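Local coordinates for glutamyl-tRNA(Gln) amidotransferase subunit B, mitochondrial (Saccharomyces cerevisiae, PDB 4N0H), which forms the GatB-type subunit of a mitochondrial amidotransferase complex, built around a GatB/GatE catalytic domain, at residues S84-Y93 against Y283-I294. Numbering follows the deposited sequence.
Sequences SISQFDRKHY and YRYMPDPELPYI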
ATOM      1  N   SER B  84     -12.320  -9.861 -18.053  1.00 35.53           N
ATOM      2  CA  SER B  84     -11.841 -11.081 -17.410  1.00 40.52           C
ATOM      3  C   SER B  84     -11.152 -10.745 -16.096  1.00 37.00           C
ATOM      4  O   SER B  84     -11.337 -11.426 -15.087  1.00 40.59           O
ATOM      5  CB  SER B  84     -10.878 -11.828 -18.332  1.00 44.21           C
ATOM      6  OG  SER B  84      -9.811 -10.986 -18.729  1.00 51.53           O
ATOM      7  N   ILE B  85     -10.363  -9.677 -16.120  1.00 33.47           N
ATOM      8  CA  ILE B  85      -9.737  -9.142 -14.922  1.00 34.06           C
ATOM      9  C   ILE B  85     -10.013  -7.648 -14.852  1.00 35.14           C
ATOM     10  O   ILE B  85      -9.716  -6.915 -15.795  1.00 37.64           O
ATOM     11  CB  ILE B  85      -8.209  -9.327 -14.955  1.00 36.62           C
ATOM     12  CG1 ILE B  85      -7.835 -10.811 -14.961  1.00 38.14           C
ATOM     13  CG2 ILE B  85      -7.556  -8.617 -13.775  1.00 37.01           C
ATOM     14  CD1 ILE B  85      -8.065 -11.501 -13.640  1.00 39.07           C
ATOM     15  N   SER B  86     -10.593  -7.191 -13.750  1.00 29.88           N
ATOM     16  CA  SER B  86     -10.614  -5.758 -13.486  1.00 30.02           C
ATOM     17  C   SER B  86      -9.919  -5.449 -12.161  1.00 29.19           C
ATOM     18  O   SER B  86      -9.689  -6.340 -11.340  1.00 26.45           O
ATOM     19  CB  SER B  86     -12.032  -5.168 -13.559  1.00 31.56           C
ATOM     20  OG  SER B  86     -12.869  -5.663 -12.530  1.00 32.57           O
ATOM     21  N   GLN B  87      -9.564  -4.186 -11.973  1.00 28.00           N
ATOM     22  CA  GLN B  87      -8.785  -3.781 -10.816  1.00 25.41           C
ATOM     23  C   GLN B  87      -9.123  -2.348 -10.458  1.00 23.55           C
ATOM     24  O   GLN B  87      -9.687  -1.609 -11.271  1.00 20.92           O
ATOM     25  CB  GLN B  87      -7.289  -3.882 -11.124  1.00 33.76           C
ATOM     26  CG  GLN B  87      -6.877  -3.098 -12.356  1.00 43.88           C
ATOM     27  CD  GLN B  87      -5.380  -2.844 -12.438  1.00 48.49           C
ATOM     28  OE1 GLN B  87      -4.568  -3.730 -12.163  1.00 49.10           O
ATOM     29  NE2 GLN B  87      -5.009  -1.619 -12.812  1.00 40.09           N
ATOM     30  N   PHE B  88      -8.782  -1.960  -9.235  1.00 23.17           N
ATOM     31  CA  PHE B  88      -8.963  -0.589  -8.796  1.00 27.16           C
ATOM     32  C   PHE B  88      -7.627   0.138  -8.775  1.00 25.36           C
ATOM     33  O   PHE B  88      -6.612  -0.432  -8.380  1.00 27.28           O
ATOM     34  CB  PHE B  88      -9.608  -0.554  -7.410  1.00 25.77           C
ATOM     35  CG  PHE B  88     -11.039  -0.992  -7.405  1.00 26.33           C
ATOM     36  CD1 PHE B  88     -11.371  -2.316  -7.186  1.00 22.08           C
ATOM     37  CD2 PHE B  88     -12.052  -0.082  -7.649  1.00 26.62           C
ATOM     38  CE1 PHE B  88     -12.692  -2.721  -7.191  1.00 22.85           C
ATOM     39  CE2 PHE B  88     -13.375  -0.484  -7.657  1.00 29.28           C
ATOM     40  CZ  PHE B  88     -13.694  -1.802  -7.428  1.00 24.20           C
ATOM     41  N   ASP B  89      -7.636   1.398  -9.194  1.00 26.65           N
ATOM     42  CA  ASP B  89      -6.428   2.217  -9.200  1.00 27.78           C
ATOM     43  C   ASP B  89      -6.630   3.450  -8.332  1.00 24.27           C
ATOM     44  O   ASP B  89      -7.759   3.857  -8.078  1.00 30.34           O
ATOM     45  CB  ASP B  89      -6.075   2.642 -10.625  1.00 30.15           C
ATOM     46  CG  ASP B  89      -6.207   1.504 -11.622  1.00 34.48           C
ATOM     47  OD1 ASP B  89      -7.123   1.564 -12.475  1.00 29.03           O
ATOM     48  OD2 ASP B  89      -5.403   0.545 -11.546  1.00 32.26           O
ATOM     49  N   ARG B  90      -5.528   4.040  -7.883  1.00 23.37           N
ATOM     50  CA  ARG B  90      -5.575   5.248  -7.070  1.00 23.26           C
ATOM     51  C   ARG B  90      -5.409   6.495  -7.934  1.00 28.55           C
ATOM     52  O   ARG B  90      -4.422   6.635  -8.658  1.00 27.83           O
ATOM     53  CB  ARG B  90      -4.479   5.212  -6.005  1.00 19.23           C
ATOM     54  CG  ARG B  90      -4.586   4.022  -5.072  1.00 22.59           C
ATOM     55  CD  ARG B  90      -3.479   4.023  -4.035  1.00 20.79           C
ATOM     56  NE  ARG B  90      -3.649   2.937  -3.075  1.00 24.95           N
ATOM     57  CZ  ARG B  90      -2.784   2.664  -2.102  1.00 27.65           C
ATOM     58  NH1 ARG B  90      -1.693   3.401  -1.962  1.00 23.38           N
ATOM     59  NH2 ARG B  90      -3.013   1.658  -1.267  1.00 24.34           N
ATOM     60  N   LYS B  91      -6.386   7.392  -7.851  1.00 26.52           N
ATOM     61  CA  LYS B  91      -6.344   8.670  -8.547  1.00 29.07           C
ATOM     62  C   LYS B  91      -6.016   9.739  -7.514  1.00 26.15           C
ATOM     63  O   LYS B  91      -6.846  10.046  -6.662  1.00 27.05           O
ATOM     64  CB  LYS B  91      -7.698   8.950  -9.206  1.00 28.46           C
ATOM     65  CG  LYS B  91      -7.821  10.314  -9.878  1.00 32.09           C
ATOM     66  CD  LYS B  91      -9.237  10.519 -10.416  1.00 34.79           C
ATOM     67  CE  LYS B  91      -9.380  11.841 -11.151  1.00 37.61           C
ATOM     68  NZ  LYS B  91     -10.743  11.979 -11.749  1.00 38.62           N
ATOM     69  N   HIS B  92      -4.808  10.294  -7.585  1.00 24.16           N
ATOM     70  CA  HIS B  92      -4.279  11.132  -6.506  1.00 27.70           C
ATOM     71  C   HIS B  92      -4.575  12.630  -6.661  1.00 31.62           C
ATOM     72  O   HIS B  92      -4.300  13.218  -7.711  1.00 28.43           O
ATOM     73  CB  HIS B  92      -2.760  10.949  -6.372  1.00 27.88           C
ATOM     74  CG  HIS B  92      -2.336   9.559  -5.997  1.00 29.00           C
ATOM     75  ND1 HIS B  92      -1.962   8.617  -6.931  1.00 28.00           N
ATOM     76  CD2 HIS B  92      -2.202   8.963  -4.788  1.00 26.12           C
ATOM     77  CE1 HIS B  92      -1.624   7.497  -6.314  1.00 27.27           C
ATOM     78  NE2 HIS B  92      -1.766   7.680  -5.013  1.00 26.01           N
ATOM     79  N   TYR B  93      -5.129  13.224  -5.605  1.00 27.02           N
ATOM     80  CA  TYR B  93      -5.203  14.679  -5.444  1.00 30.97           C
ATOM     81  C   TYR B  93      -5.644  15.054  -4.027  1.00 31.30           C
ATOM     82  O   TYR B  93      -6.244  14.243  -3.322  1.00 30.98           O
ATOM     83  CB  TYR B  93      -6.123  15.321  -6.488  1.00 35.40           C
ATOM     84  CG  TYR B  93      -7.573  14.907  -6.398  1.00 42.34           C
ATOM     85  CD1 TYR B  93      -8.032  13.764  -7.043  1.00 44.32           C
ATOM     86  CD2 TYR B  93      -8.489  15.671  -5.684  1.00 46.75           C
ATOM     87  CE1 TYR B  93      -9.364  13.386  -6.971  1.00 48.96           C
ATOM     88  CE2 TYR B  93      -9.819  15.305  -5.603  1.00 50.54           C
ATOM     89  CZ  TYR B  93     -10.251  14.162  -6.247  1.00 54.65           C
ATOM     90  OH  TYR B  93     -11.576  13.799  -6.165  1.00 60.59           O
ATOM     91  N   TYR B 283      -2.663  12.811 -12.160  1.00 31.58           N
ATOM     92  CA  TYR B 283      -3.319  12.112 -11.064  1.00 29.05           C
ATOM     93  C   TYR B 283      -2.492  10.922 -10.577  1.00 29.37           C
ATOM     94  O   TYR B 283      -2.829  10.294  -9.575  1.00 29.44           O
ATOM     95  CB  TYR B 283      -4.730  11.673 -11.469  1.00 30.61           C
ATOM     96  CG  TYR B 283      -5.685  12.830 -11.661  1.00 35.21           C
ATOM     97  CD1 TYR B 283      -6.089  13.606 -10.577  1.00 31.21           C
ATOM     98  CD2 TYR B 283      -6.181  13.150 -12.918  1.00 37.58           C
ATOM     99  CE1 TYR B 283      -6.954  14.664 -10.740  1.00 37.26           C
ATOM    100  CE2 TYR B 283      -7.050  14.217 -13.091  1.00 41.61           C
ATOM    101  CZ  TYR B 283      -7.435  14.966 -11.996  1.00 42.07           C
ATOM    102  OH  TYR B 283      -8.299  16.026 -12.149  1.00 43.70           O
ATOM    103  N   ARG B 284      -1.410  10.627 -11.294  1.00 30.45           N
ATOM    104  CA  ARG B 284      -0.486   9.565 -10.910  1.00 27.70           C
ATOM    105  C   ARG B 284      -1.214   8.251 -10.633  1.00 28.72           C
ATOM    106  O   ARG B 284      -1.032   7.636  -9.578  1.00 27.52           O
ATOM    107  CB  ARG B 284       0.351   9.998  -9.701  1.00 25.36           C
ATOM    108  CG  ARG B 284       1.405  11.063 -10.033  1.00 29.64           C
ATOM    109  CD  ARG B 284       1.608  12.044  -8.889  1.00 32.75           C
ATOM    110  NE  ARG B 284       0.426  12.879  -8.692  1.00 33.60           N
ATOM    111  CZ  ARG B 284      -0.068  13.224  -7.509  1.00 31.04           C
ATOM    112  NH1 ARG B 284       0.513  12.816  -6.387  1.00 30.41           N
ATOM    113  NH2 ARG B 284      -1.154  13.975  -7.448  1.00 29.28           N
ATOM    114  N   TYR B 285      -2.051   7.842 -11.587  1.00 26.26           N
ATOM    115  CA  TYR B 285      -2.817   6.603 -11.474  1.00 29.35           C
ATOM    116  C   TYR B 285      -1.905   5.420 -11.169  1.00 31.83           C
ATOM    117  O   TYR B 285      -0.961   5.144 -11.905  1.00 33.11           O
ATOM    118  CB  TYR B 285      -3.592   6.320 -12.760  1.00 26.62           C
ATOM    119  CG  TYR B 285      -4.712   7.297 -13.056  1.00 31.52           C
ATOM    120  CD1 TYR B 285      -4.571   8.263 -14.044  1.00 36.14           C
ATOM    121  CD2 TYR B 285      -5.914   7.242 -12.358  1.00 31.49           C
ATOM    122  CE1 TYR B 285      -5.591   9.149 -14.331  1.00 39.89           C
ATOM    123  CE2 TYR B 285      -6.941   8.127 -12.638  1.00 38.33           C
ATOM    124  CZ  TYR B 285      -6.771   9.079 -13.626  1.00 38.65           C
ATOM    125  OH  TYR B 285      -7.783   9.966 -13.911  1.00 40.82           O
ATOM    126  N   MET B 286      -2.193   4.738 -10.069  1.00 27.18           N
ATOM    127  CA  MET B 286      -1.417   3.585  -9.636  1.00 25.58           C
ATOM    128  C   MET B 286      -2.382   2.475  -9.273  1.00 23.57           C
ATOM    129  O   MET B 286      -3.293   2.691  -8.478  1.00 22.72           O
ATOM    130  CB  MET B 286      -0.573   3.945  -8.408  1.00 24.59           C
ATOM    131  CG  MET B 286       0.370   2.839  -7.948  1.00 33.29           C
ATOM    132  SD  MET B 286       1.259   3.245  -6.420  1.00 37.37           S
ATOM    133  CE  MET B 286      -0.071   3.201  -5.226  1.00 35.95           C
ATOM    134  N   PRO B 287      -2.196   1.284  -9.859  1.00 25.76           N
ATOM    135  CA  PRO B 287      -3.021   0.148  -9.438  1.00 27.43           C
ATOM    136  C   PRO B 287      -2.895  -0.039  -7.932  1.00 29.40           C
ATOM    137  O   PRO B 287      -1.781   0.047  -7.409  1.00 25.73           O
ATOM    138  CB  PRO B 287      -2.382  -1.028 -10.172  1.00 28.92           C
ATOM    139  CG  PRO B 287      -1.777  -0.416 -11.391  1.00 29.46           C
ATOM    140  CD  PRO B 287      -1.262   0.922 -10.938  1.00 29.70           C
ATOM    141  N   ASP B 288      -4.011  -0.251  -7.240  1.00 23.72           N
ATOM    142  CA  ASP B 288      -3.952  -0.414  -5.796  1.00 25.62           C
ATOM    143  C   ASP B 288      -3.125  -1.648  -5.440  1.00 26.53           C
ATOM    144  O   ASP B 288      -3.340  -2.724  -5.992  1.00 28.18           O
ATOM    145  CB  ASP B 288      -5.345  -0.502  -5.182  1.00 26.32           C
ATOM    146  CG  ASP B 288      -5.318  -0.375  -3.676  1.00 24.00           C
ATOM    147  OD1 ASP B 288      -5.166  -1.410  -2.990  1.00 24.39           O
ATOM    148  OD2 ASP B 288      -5.441   0.761  -3.176  1.00 25.58           O
ATOM    149  N   PRO B 289      -2.150  -1.481  -4.536  1.00 29.30           N
ATOM    150  CA  PRO B 289      -1.243  -2.583  -4.197  1.00 28.78           C
ATOM    151  C   PRO B 289      -1.832  -3.575  -3.199  1.00 30.09           C
ATOM    152  O   PRO B 289      -1.219  -4.616  -2.966  1.00 30.16           O
ATOM    153  CB  PRO B 289      -0.030  -1.866  -3.598  1.00 29.75           C
ATOM    154  CG  PRO B 289      -0.570  -0.583  -3.063  1.00 30.25           C
ATOM    155  CD  PRO B 289      -1.719  -0.194  -3.955  1.00 26.55           C
ATOM    156  N   GLU B 290      -3.000  -3.272  -2.636  1.00 29.61           N
ATOM    157  CA  GLU B 290      -3.617  -4.139  -1.630  1.00 27.56           C
ATOM    158  C   GLU B 290      -4.806  -4.952  -2.142  1.00 28.61           C
ATOM    159  O   GLU B 290      -4.954  -6.128  -1.808  1.00 25.91           O
ATOM    160  CB  GLU B 290      -4.068  -3.317  -0.423  1.00 29.16           C
ATOM    161  CG  GLU B 290      -2.943  -2.659   0.338  1.00 31.07           C
ATOM    162  CD  GLU B 290      -3.381  -2.200   1.715  1.00 30.17           C
ATOM    163  OE1 GLU B 290      -4.376  -1.447   1.805  1.00 30.54           O
ATOM    164  OE2 GLU B 290      -2.741  -2.609   2.707  1.00 29.93           O
ATOM    165  N   LEU B 291      -5.659  -4.320  -2.940  1.00 25.81           N
ATOM    166  CA  LEU B 291      -6.888  -4.959  -3.391  1.00 23.41           C
ATOM    167  C   LEU B 291      -6.623  -6.053  -4.423  1.00 25.26           C
ATOM    168  O   LEU B 291      -5.843  -5.864  -5.353  1.00 23.92           O
ATOM    169  CB  LEU B 291      -7.852  -3.914  -3.959  1.00 23.03           C
ATOM    170  CG  LEU B 291      -8.338  -2.871  -2.949  1.00 22.90           C
ATOM    171  CD1 LEU B 291      -8.942  -1.675  -3.662  1.00 21.34           C
ATOM    172  CD2 LEU B 291      -9.350  -3.495  -1.994  1.00 21.03           C
ATOM    173  N   PRO B 292      -7.274  -7.213  -4.254  1.00 29.20           N
ATOM    174  CA  PRO B 292      -7.147  -8.294  -5.239  1.00 29.30           C
ATOM    175  C   PRO B 292      -7.822  -7.905  -6.547  1.00 26.99           C
ATOM    176  O   PRO B 292      -8.751  -7.107  -6.521  1.00 23.93           O
ATOM    177  CB  PRO B 292      -7.928  -9.450  -4.597  1.00 35.39           C
ATOM    178  CG  PRO B 292      -8.080  -9.081  -3.147  1.00 37.99           C
ATOM    179  CD  PRO B 292      -8.142  -7.585  -3.126  1.00 31.39           C
ATOM    180  N   TYR B 293      -7.363  -8.457  -7.668  1.00 30.56           N
ATOM    181  CA  TYR B 293      -8.058  -8.304  -8.942  1.00 35.90           C
ATOM    182  C   TYR B 293      -9.491  -8.810  -8.818  1.00 37.06           C
ATOM    183  O   TYR B 293      -9.775  -9.696  -8.015  1.00 40.08           O
ATOM    184  CB  TYR B 293      -7.373  -9.127 -10.033  1.00 41.19           C
ATOM    185  CG  TYR B 293      -5.997  -8.664 -10.443  1.00 46.90           C
ATOM    186  CD1 TYR B 293      -5.733  -7.326 -10.707  1.00 48.72           C
ATOM    187  CD2 TYR B 293      -4.960  -9.575 -10.580  1.00 54.01           C
ATOM    188  CE1 TYR B 293      -4.468  -6.910 -11.092  1.00 49.87           C
ATOM    189  CE2 TYR B 293      -3.697  -9.172 -10.962  1.00 55.72           C
ATOM    190  CZ  TYR B 293      -3.453  -7.843 -11.216  1.00 54.02           C
ATOM    191  OH  TYR B 293      -2.184  -7.461 -11.596  1.00 55.33           O
ATOM    192  N   ILE B 294     -10.394  -8.242  -9.610  1.00 30.64           N
ATOM    193  CA  ILE B 294     -11.714  -8.828  -9.780  1.00 32.12           C
ATOM    194  C   ILE B 294     -11.598  -9.880 -10.878  1.00 31.29           C
ATOM    195  O   ILE B 294     -11.399  -9.541 -12.041  1.00 30.86           O
ATOM    196  CB  ILE B 294     -12.761  -7.767 -10.181  1.00 35.54           C
ATOM    197  CG1 ILE B 294     -12.997  -6.787  -9.031  1.00 37.76           C
ATOM    198  CG2 ILE B 294     -14.083  -8.421 -10.601  1.00 34.81           C
ATOM    199  CD1 ILE B 294     -14.003  -5.706  -9.352  1.00 35.80           C
TER
HETATM  200  O   HOH W   1     -13.425 -10.495 -13.743  1.00 32.55           O
HETATM  201  O   HOH W   2      -5.204  -0.074  -0.574  1.00 40.08           O
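An antiparallel strand pair of the GatB/GatE catalytic domain joins Arg90 to Met286, with strand 102-120 pairing along the other edge of 89-92. Arg90 N bonds to Met286 O at 2.7 Å, and Met286 N returns a longer bond to Arg90 O. Past Pro287, Asp288 N meets Phe88 O almost straight (173°), and a separate bridge ties Ser86 to Ile294 by two backbone bonds.

The extended Arg90 chain runs beside Met286 and donates NE to Asp288 OD2 (2.8 Å) in a salt bridge; OD2 lies near the guanidinium plane, and NE approaches from above the carboxylate plane. Pro289 CD lies over the rim of one guanidinium face. Asp288 OD1 accepts from Glu290 N, an Asx turn, and from Leu291 N, extending it to an Asx motif.

Lys91, CG anti to the backbone N (chi1 175°) and the chain extended beyond, sets CE over the Tyr283 ring, 3.6 Å from its centroid, while NZ makes a cation-pi contact. The single ND1-H of His92 is shared between Tyr283 O (3.2 Å) and Arg284 O (3.0 Å), both near the imidazole plane; NE2 bonds to a polar side chain of another protein chain.

Asp288 thus couples the turn to Arg90, whose NH1 and NH2 also bond that chain, and probably helps orient the guanidinium there.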